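Local coordinates for protein copper-transporting atpase (Sulfolobus solfataricus, PDB 2YJ3) that probably couples ATP hydrolysis to moving copper or related heavy-metal cations across the cell membrane, this chain being the catalytic part that binds nucleotide, at residues A[52-55]-A[56-60]; A[67-70]-A[71-74]; A[180-183]-A[184-188]. The protein carries 1 engineered substitution. One frame throughout, in Å; residues are numbered along the deposited sequence.

Interaction 1 of 3, residues A[52-55]-A[56-60]; sequences DSLS and LAYAA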
ATOM      1  N   ASP A  52     -24.183  -8.244  12.232  1.00 23.93           N
ATOM      2  CA  ASP A  52     -24.984  -9.309  11.613  1.00 31.22           C
ATOM      3  C   ASP A  52     -24.819  -9.387  10.088  1.00 33.01           C
ATOM      4  O   ASP A  52     -24.309  -8.455   9.465  1.00 35.11           O
ATOM      5  CB  ASP A  52     -26.466  -9.204  12.024  1.00 37.89           C
ATOM      6  CG  ASP A  52     -27.216  -8.079  11.307  1.00 46.44           C
ATOM      7  OD1 ASP A  52     -26.803  -7.637  10.213  1.00 43.59           O
ATOM      8  OD2 ASP A  52     -28.251  -7.644  11.848  1.00 56.13           O
ATOM      9  N   SER A  53     -25.254 -10.500   9.493  1.00 29.25           N
ATOM     10  CA  SER A  53     -24.988 -10.783   8.079  1.00 21.39           C
ATOM     11  C   SER A  53     -25.731  -9.834   7.122  1.00 23.85           C
ATOM     12  O   SER A  53     -25.262  -9.562   6.019  1.00 27.86           O
ATOM     13  CB  SER A  53     -25.298 -12.262   7.756  1.00 30.12           C
ATOM     14  OG  SER A  53     -24.387 -13.142   8.440  1.00 31.68           O
ATOM     15  N   LEU A  54     -26.882  -9.311   7.545  1.00 28.48           N
ATOM     16  CA  LEU A  54     -27.580  -8.299   6.744  1.00 32.57           C
ATOM     17  C   LEU A  54     -26.711  -7.044   6.616  1.00 31.14           C
ATOM     18  O   LEU A  54     -26.591  -6.470   5.545  1.00 34.99           O
ATOM     19  CB  LEU A  54     -28.946  -7.943   7.358  1.00 34.43           C
ATOM     20  CG  LEU A  54     -29.789  -6.903   6.597  1.00 35.41           C
ATOM     21  CD1 LEU A  54     -30.041  -7.316   5.168  1.00 35.78           C
ATOM     22  CD2 LEU A  54     -31.115  -6.625   7.318  1.00 40.80           C
ATOM     23  N   SER A  55     -26.103  -6.634   7.722  1.00 27.95           N
ATOM     24  CA  SER A  55     -25.199  -5.497   7.722  1.00 29.69           C
ATOM     25  C   SER A  55     -24.039  -5.742   6.790  1.00 28.92           C
ATOM     26  O   SER A  55     -23.611  -4.852   6.043  1.00 29.13           O
ATOM     27  CB  SER A  55     -24.681  -5.226   9.134  1.00 26.55           C
ATOM     28  OG  SER A  55     -25.739  -4.793   9.964  1.00 36.16           O
ATOM     29  N   LEU A  56     -23.525  -6.960   6.849  1.00 27.81           N
ATOM     30  CA  LEU A  56     -22.429  -7.386   5.986  1.00 27.15           C
ATOM     31  C   LEU A  56     -22.825  -7.212   4.522  1.00 23.34           C
ATOM     32  O   LEU A  56     -22.072  -6.650   3.725  1.00 28.33           O
ATOM     33  CB  LEU A  56     -22.073  -8.857   6.294  1.00 21.26           C
ATOM     34  CG  LEU A  56     -20.985  -9.533   5.444  1.00 25.80           C
ATOM     35  CD1 LEU A  56     -19.737  -8.658   5.366  1.00 20.67           C
ATOM     36  CD2 LEU A  56     -20.660 -10.968   5.970  1.00 16.77           C
ATOM     37  N   ALA A  57     -24.019  -7.678   4.171  1.00 25.74           N
ATOM     38  CA  ALA A  57     -24.481  -7.617   2.786  1.00 22.19           C
ATOM     39  C   ALA A  57     -24.677  -6.172   2.343  1.00 31.85           C
ATOM     40  O   ALA A  57     -24.464  -5.848   1.180  1.00 26.81           O
ATOM     41  CB  ALA A  57     -25.774  -8.381   2.627  1.00 23.68           C
ATOM     42  N   TYR A  58     -25.116  -5.317   3.265  1.00 30.30           N
ATOM     43  CA  TYR A  58     -25.327  -3.915   2.955  1.00 31.88           C
ATOM     44  C   TYR A  58     -23.995  -3.238   2.667  1.00 24.47           C
ATOM     45  O   TYR A  58     -23.837  -2.569   1.663  1.00 30.11           O
ATOM     46  CB  TYR A  58     -26.044  -3.206   4.111  1.00 39.92           C
ATOM     47  CG  TYR A  58     -27.544  -3.442   4.168  1.00 37.22           C
ATOM     48  CD1 TYR A  58     -28.216  -4.014   3.096  1.00 35.69           C
ATOM     49  CD2 TYR A  58     -28.285  -3.090   5.299  1.00 35.31           C
ATOM     50  CE1 TYR A  58     -29.574  -4.239   3.142  1.00 37.03           C
ATOM     51  CE2 TYR A  58     -29.655  -3.306   5.351  1.00 35.26           C
ATOM     52  CZ  TYR A  58     -30.295  -3.870   4.260  1.00 39.13           C
ATOM     53  OH  TYR A  58     -31.660  -4.085   4.276  1.00 42.63           O
ATOM     54  N   ALA A  59     -23.032  -3.419   3.553  1.00 25.33           N
ATOM     55  CA  ALA A  59     -21.720  -2.811   3.371  1.00 27.60           C
ATOM     56  C   ALA A  59     -21.067  -3.257   2.049  1.00 29.41           C
ATOM     57  O   ALA A  59     -20.538  -2.448   1.313  1.00 30.58           O
ATOM     58  CB  ALA A  59     -20.825  -3.171   4.535  1.00 23.03           C
ATOM     59  N   ALA A  60     -21.087  -4.556   1.775  1.00 29.71           N
ATOM     60  CA  ALA A  60     -20.463  -5.103   0.574  1.00 25.88           C
ATOM     61  C   ALA A  60     -21.152  -4.588  -0.677  1.00 24.70           C
ATOM     62  O   ALA A  60     -20.505  -4.311  -1.703  1.00 31.60           O
ATOM     63  CB  ALA A  60     -20.511  -6.654   0.610  1.00 26.47           C
TER
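Leu54 and Tyr58 meet one turn apart in the first two turns of helix 53-63, one of the two helices that pack on the antiparallel sheet of the nucleotide-binding domain. The Tyr58 side chain starts at CB, 3.5 Å from Ser55 O. With CG anti to the carbonyl carbon and beside the backbone N (chi1 -79°), the ring lies back over the preceding turn, and CG stands 3.5 Å from Leu54 O. Further out, Leu54 CG lies near CE2, while CZ and CE1 run beneath Leu54 CD1. Leu54 CD1 makes a CH-pi contact 3.9 Å from the Tyr58 ring centroid, above the face but offset toward the rim. Leu54 CG is anti to its own N (chi1 -179°), which carries the branch forward along the helix to the ring. At the tip, Tyr58 OH passes Leu54 CD1 and is hydrogen-bonded to Lys106 NZ; Ile123, Leu86 and Ser104 also touch this side chain. An alanine in place of Tyr58 is likely to leave Leu54 CD1 without its aromatic face and Lys106 without its hydroxyl partner. Beneath the side chains run the regular helical bonds, among them Tyr58 N to Leu54 O at 3.0 Å and Ala59 N to Ser55 O at 2.9 Å. Leu56 turns to another side, against Tyr77, Ala78 and Gln81 of helix 69-81 and Phe131 of the sheet, whereas Ser55 sits on Ile123, Ile128 and Ala129. Asp52 is the N-cap: its carbonyl O receives Leu56 N in the carbonyl plane, and its carboxylate folds over the helix start, where OD1 takes Ser55 N at 2.8 Å in a nearly straight bond (166°), approached close to the line of the C-O bond.

Interaction 2 of 3, residues A[67-70]-A[71-74]; sequences SHPI and AKAI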
ATOM      1  N   SER A  67     -13.491   1.070  -6.417  1.00 47.47           N
ATOM      2  CA  SER A  67     -12.336   0.303  -6.866  1.00 50.13           C
ATOM      3  C   SER A  67     -11.210   0.381  -5.837  1.00 49.45           C
ATOM      4  O   SER A  67     -10.132  -0.184  -6.019  1.00 51.08           O
ATOM      5  CB  SER A  67     -11.862   0.792  -8.245  1.00 54.29           C
ATOM      6  OG  SER A  67     -11.627   2.191  -8.235  1.00 61.56           O
ATOM      7  N   HIS A  68     -11.470   1.088  -4.748  1.00 46.14           N
ATOM      8  CA  HIS A  68     -10.526   1.139  -3.647  1.00 49.59           C
ATOM      9  C   HIS A  68     -10.235  -0.286  -3.105  1.00 51.50           C
ATOM     10  O   HIS A  68     -11.136  -1.126  -3.029  1.00 43.17           O
ATOM     11  CB  HIS A  68     -11.072   2.053  -2.562  1.00 51.38           C
ATOM     12  CG  HIS A  68     -10.032   2.544  -1.607  1.00 64.71           C
ATOM     13  ND1 HIS A  68      -9.640   1.819  -0.501  1.00 67.78           N
ATOM     14  CD2 HIS A  68      -9.309   3.686  -1.589  1.00 70.61           C
ATOM     15  CE1 HIS A  68      -8.719   2.499   0.160  1.00 69.76           C
ATOM     16  NE2 HIS A  68      -8.502   3.635  -0.476  1.00 73.98           N
ATOM     17  N   PRO A  69      -8.964  -0.568  -2.764  1.00 54.54           N
ATOM     18  CA  PRO A  69      -8.548  -1.879  -2.244  1.00 46.73           C
ATOM     19  C   PRO A  69      -9.238  -2.263  -0.939  1.00 46.86           C
ATOM     20  O   PRO A  69      -9.515  -3.447  -0.741  1.00 43.85           O
ATOM     21  CB  PRO A  69      -7.040  -1.717  -2.013  1.00 48.83           C
ATOM     22  CG  PRO A  69      -6.785  -0.252  -2.042  1.00 61.65           C
ATOM     23  CD  PRO A  69      -7.812   0.329  -2.961  1.00 61.49           C
ATOM     24  N   ILE A  70      -9.495  -1.297  -0.060  1.00 41.53           N
ATOM     25  CA  ILE A  70     -10.269  -1.590   1.143  1.00 38.22           C
ATOM     26  C   ILE A  70     -11.663  -2.045   0.744  1.00 32.01           C
ATOM     27  O   ILE A  70     -12.178  -3.021   1.285  1.00 31.98           O
ATOM     28  CB  ILE A  70     -10.405  -0.374   2.061  1.00 43.95           C
ATOM     29  CG1 ILE A  70      -9.028   0.126   2.483  1.00 53.31           C
ATOM     30  CG2 ILE A  70     -11.252  -0.734   3.266  1.00 40.32           C
ATOM     31  CD1 ILE A  70      -8.804   0.103   3.966  1.00 53.79           C
ATOM     32  N   ALA A  71     -12.267  -1.341  -0.213  1.00 30.63           N
ATOM     33  CA  ALA A  71     -13.564  -1.742  -0.756  1.00 29.90           C
ATOM     34  C   ALA A  71     -13.540  -3.171  -1.336  1.00 30.98           C
ATOM     35  O   ALA A  71     -14.494  -3.939  -1.169  1.00 31.12           O
ATOM     36  CB  ALA A  71     -14.015  -0.757  -1.806  1.00 30.53           C
ATOM     37  N   LYS A  72     -12.452  -3.521  -2.018  1.00 32.60           N
ATOM     38  CA  LYS A  72     -12.328  -4.846  -2.620  1.00 34.30           C
ATOM     39  C   LYS A  72     -12.127  -5.917  -1.545  1.00 34.67           C
ATOM     40  O   LYS A  72     -12.628  -7.035  -1.651  1.00 38.18           O
ATOM     41  CB  LYS A  72     -11.165  -4.881  -3.609  1.00 39.04           C
ATOM     42  CG  LYS A  72     -11.389  -4.033  -4.859  1.00 49.28           C
ATOM     43  CD  LYS A  72     -10.389  -4.387  -5.952  1.00 60.34           C
ATOM     44  CE  LYS A  72      -8.974  -3.963  -5.589  1.00 65.02           C
ATOM     45  NZ  LYS A  72      -8.653  -2.620  -6.149  1.00 69.96           N
ATOM     46  N   ALA A  73     -11.368  -5.578  -0.515  1.00 31.83           N
ATOM     47  CA  ALA A  73     -11.187  -6.496   0.591  1.00 32.58           C
ATOM     48  C   ALA A  73     -12.549  -6.834   1.211  1.00 37.16           C
ATOM     49  O   ALA A  73     -12.829  -7.993   1.532  1.00 35.94           O
ATOM     50  CB  ALA A  73     -10.270  -5.891   1.617  1.00 39.36           C
ATOM     51  N   ILE A  74     -13.399  -5.820   1.364  1.00 32.43           N
ATOM     52  CA  ILE A  74     -14.703  -6.003   2.000  1.00 30.04           C
ATOM     53  C   ILE A  74     -15.655  -6.818   1.142  1.00 28.80           C
ATOM     54  O   ILE A  74     -16.402  -7.663   1.651  1.00 27.05           O
ATOM     55  CB  ILE A  74     -15.351  -4.651   2.331  1.00 28.64           C
ATOM     56  CG1 ILE A  74     -14.696  -4.075   3.596  1.00 31.10           C
ATOM     57  CG2 ILE A  74     -16.857  -4.818   2.497  1.00 21.73           C
ATOM     58  CD1 ILE A  74     -15.006  -2.621   3.872  1.00 32.63           C
TER
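The start of helix 69-81, in the nucleotide-binding domain, is built on a His-Pro step, and Lys72 reaches back across it to Ser67. Lys72 bends at chi3 (-69°) and again at chi4, which brings NZ round to donate to Ser67 O at 2.9 Å; the ammonium arrives tilted from the carbonyl plane. Lys72 CG passes 3.4 Å from His68 O, the acceptor of the Lys72 backbone N. His68 is the N-cap residue: its ring swings to the helix start so that ND1 accepts from Ile70 N at 3.2 Å, a bond 23° out of the ring plane. One ring face is covered by Pro69 CD, 3.3 Å above the plane and offset to the rim, so the proline and the cap bond limit turning of the imidazole. Across the next turn Ile70 CG2 faces Ile74 CD1 at 4.2 Å, with Ile133 and Phe131 of the sheet beyond. Ala71 CB packs near His68 CB and Glu63, and a magnesium ion lies about 4 Å from the side chain of Ala73. His68 and Glu63 bind ATP and AMP in nucleotide-bound structures of this protein, though none is bound here; this is the histidine-proline motif typical of type IB P-type ATPases.

Interaction 3 of 3, residues A[180-183]-A[184-188]; sequences SNLS and PEDKV. With SO4 (sulfate ion), chain C.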
ATOM      1  N   SER A 180       5.540   5.997  11.459  1.00 50.45           N
ATOM      2  CA  SER A 180       4.130   5.728  11.209  1.00 48.53           C
ATOM      3  C   SER A 180       3.296   6.999  11.198  1.00 41.18           C
ATOM      4  O   SER A 180       3.789   8.086  11.476  1.00 39.93           O
ATOM      5  CB  SER A 180       3.581   4.788  12.271  1.00 53.15           C
ATOM      6  OG  SER A 180       3.542   5.456  13.518  1.00 55.95           O
ATOM      7  N   ASN A 181       2.020   6.834  10.865  1.00 44.50           N
ATOM      8  CA  ASN A 181       1.050   7.917  10.833  1.00 56.26           C
ATOM      9  C   ASN A 181       1.471   9.109   9.988  1.00 59.10           C
ATOM     10  O   ASN A 181       1.109  10.255  10.286  1.00 54.53           O
ATOM     11  CB  ASN A 181       0.703   8.381  12.250  1.00 59.39           C
ATOM     12  CG  ASN A 181      -0.716   8.869  12.352  1.00 64.72           C
ATOM     13  OD1 ASN A 181      -0.965  10.055  12.560  1.00 72.93           O
ATOM     14  ND2 ASN A 181      -1.665   7.958  12.179  1.00 65.97           N
ATOM     15  N   LEU A 182       2.221   8.835   8.927  1.00 54.25           N
ATOM     16  CA  LEU A 182       2.730   9.898   8.074  1.00 51.19           C
ATOM     17  C   LEU A 182       1.766  10.296   6.962  1.00 50.97           C
ATOM     18  O   LEU A 182       1.179   9.447   6.298  1.00 48.79           O
ATOM     19  CB  LEU A 182       4.065   9.488   7.461  1.00 40.78           C
ATOM     20  CG  LEU A 182       5.200   9.291   8.452  1.00 40.59           C
ATOM     21  CD1 LEU A 182       6.475   9.008   7.680  1.00 47.01           C
ATOM     22  CD2 LEU A 182       5.370  10.514   9.318  1.00 41.71           C
ATOM     23  N   SER A 183       1.611  11.602   6.766  1.00 47.45           N
ATOM     24  CA  SER A 183       0.927  12.119   5.590  1.00 41.84           C
ATOM     25  C   SER A 183       1.894  12.121   4.422  1.00 42.54           C
ATOM     26  O   SER A 183       3.115  12.090   4.616  1.00 40.30           O
ATOM     27  CB  SER A 183       0.491  13.559   5.831  1.00 45.35           C
ATOM     28  OG  SER A 183       1.633  14.405   5.790  1.00 47.15           O
ATOM     29  N   PRO A 184       1.356  12.192   3.198  1.00 47.38           N
ATOM     30  CA  PRO A 184       2.238  12.257   2.034  1.00 48.45           C
ATOM     31  C   PRO A 184       3.261  13.366   2.225  1.00 45.50           C
ATOM     32  O   PRO A 184       4.420  13.205   1.827  1.00 40.16           O
ATOM     33  CB  PRO A 184       1.278  12.590   0.886  1.00 49.74           C
ATOM     34  CG  PRO A 184      -0.040  12.042   1.342  1.00 53.55           C
ATOM     35  CD  PRO A 184      -0.067  12.279   2.824  1.00 50.98           C
ATOM     36  N   GLU A 185       2.846  14.461   2.858  1.00 40.18           N
ATOM     37  CA  GLU A 185       3.727  15.610   3.050  1.00 47.89           C
ATOM     38  C   GLU A 185       4.804  15.342   4.094  1.00 50.12           C
ATOM     39  O   GLU A 185       5.927  15.826   3.969  1.00 52.26           O
ATOM     40  CB  GLU A 185       2.920  16.864   3.411  1.00 53.49           C
ATOM     41  CG  GLU A 185       2.061  17.387   2.255  1.00 62.49           C
ATOM     42  CD  GLU A 185       0.958  16.418   1.830  1.00 67.80           C
ATOM     43  OE1 GLU A 185       0.480  15.643   2.686  1.00 73.07           O
ATOM     44  OE2 GLU A 185       0.562  16.436   0.643  1.00 65.00           O
ATOM     45  N   ASP A 186       4.459  14.577   5.127  1.00 46.44           N
ATOM     46  CA  ASP A 186       5.452  14.115   6.086  1.00 47.59           C
ATOM     47  C   ASP A 186       6.522  13.285   5.388  1.00 44.49           C
ATOM     48  O   ASP A 186       7.709  13.430   5.660  1.00 47.40           O
ATOM     49  CB  ASP A 186       4.792  13.264   7.168  1.00 55.37           C
ATOM     50  CG  ASP A 186       3.721  14.017   7.922  1.00 64.08           C
ATOM     51  OD1 ASP A 186       3.630  15.249   7.737  1.00 66.54           O
ATOM     52  OD2 ASP A 186       2.971  13.377   8.694  1.00 64.52           O
ATOM     53  N   LYS A 187       6.106  12.402   4.489  1.00 40.31           N
ATOM     54  CA  LYS A 187       7.077  11.557   3.790  1.00 47.30           C
ATOM     55  C   LYS A 187       8.013  12.422   2.949  1.00 49.75           C
ATOM     56  O   LYS A 187       9.233  12.249   2.987  1.00 46.39           O
ATOM     57  CB  LYS A 187       6.380  10.504   2.919  1.00 39.95           C
ATOM     58  CG  LYS A 187       5.463   9.583   3.703  1.00 40.76           C
ATOM     59  CD  LYS A 187       4.691   8.629   2.796  1.00 40.20           C
ATOM     60  CE  LYS A 187       3.618   7.900   3.598  1.00 43.48           C
ATOM     61  NZ  LYS A 187       2.708   7.093   2.737  1.00 42.11           N
ATOM     62  N   VAL A 188       7.440  13.377   2.215  1.00 48.37           N
ATOM     63  CA  VAL A 188       8.243  14.243   1.357  1.00 49.58           C
ATOM     64  C   VAL A 188       9.319  14.980   2.168  1.00 49.06           C
ATOM     65  O   VAL A 188      10.485  15.031   1.765  1.00 45.11           O
ATOM     66  CB  VAL A 188       7.366  15.235   0.542  1.00 54.43           C
ATOM     67  CG1 VAL A 188       7.127  16.525   1.316  1.00 58.14           C
ATOM     68  CG2 VAL A 188       8.014  15.548  -0.789  1.00 55.61           C
TER
HETATM   69  S   SO4 C1635      -0.052   4.815   3.327  1.00 88.41           S
HETATM   70  O1  SO4 C1635       0.277   6.237   3.339  1.00 84.78           O
HETATM   71  O2  SO4 C1635       1.172   4.025   3.157  1.00 91.53           O
HETATM   72  O3  SO4 C1635      -0.699   4.425   4.585  1.00 86.55           O
HETATM   73  O4  SO4 C1635      -0.965   4.563   2.217  1.00 87.93           O
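Asp186 OD2 receives the backbone N of Ser183 from well above the carboxylate plane, 62° out of it, yet the N-H points almost straight at the oxygen over 3.0 Å. This is one half of a capping box at the start of helix 184-196, in the Rossmann-like phosphorylation domain of the haloacid dehalogenase fold. In the other half, Ser183 OG accepts Asp186 N at 2.9 Å. The serine can do so because OG stands between its own N and carbonyl carbon (chi1 73°), turned over the helix start. Together the two bonds hold the carboxylate against the loop. Ser183 O takes Lys187 N, and Ser183 CB is pressed to 3.3 Å from Pro184 CD. Leu182 lies aslant the side chains of Asp186 and Lys187: CD2 touches Asp186 CB at 3.5 Å, and CB lies 4.0 Å from Lys187 CG. Lys187, an ATP-binding residue, runs extended from the first turn past Leu182 O toward Asn209 and Gly160, also of the ATP site. There its ammonium forms a salt bridge with Glu34, probably engineered, where P-type ATPases carry the phosphorylated aspartate, and NZ donates to O1 of a sulfate ion, probably from the crystallisation liquor, at 2.6 Å.

How the interactions relate
Going from the N terminus, each contact closes a local step of three to five residues at a helix start, and the three follow in series without nesting or crossing. Interaction 1 opens helix 53-63 just after strand 45-50; interaction 2 opens helix 69-81 after the short turn between them. Their centres are 15 Å apart, and they touch where Ala60 CA meets Ile74 CG2 at 4.1 Å; both helices lie on the six-stranded antiparallel sheet. Interaction 3 begins helix 184-196 after edge strand 177-179 of the other, mixed sheet. Its nearest atoms lie about 12 Å from interaction 2, and each of these two holds an ATP-binding residue, in different domains, nucleotide-binding and phosphorylation.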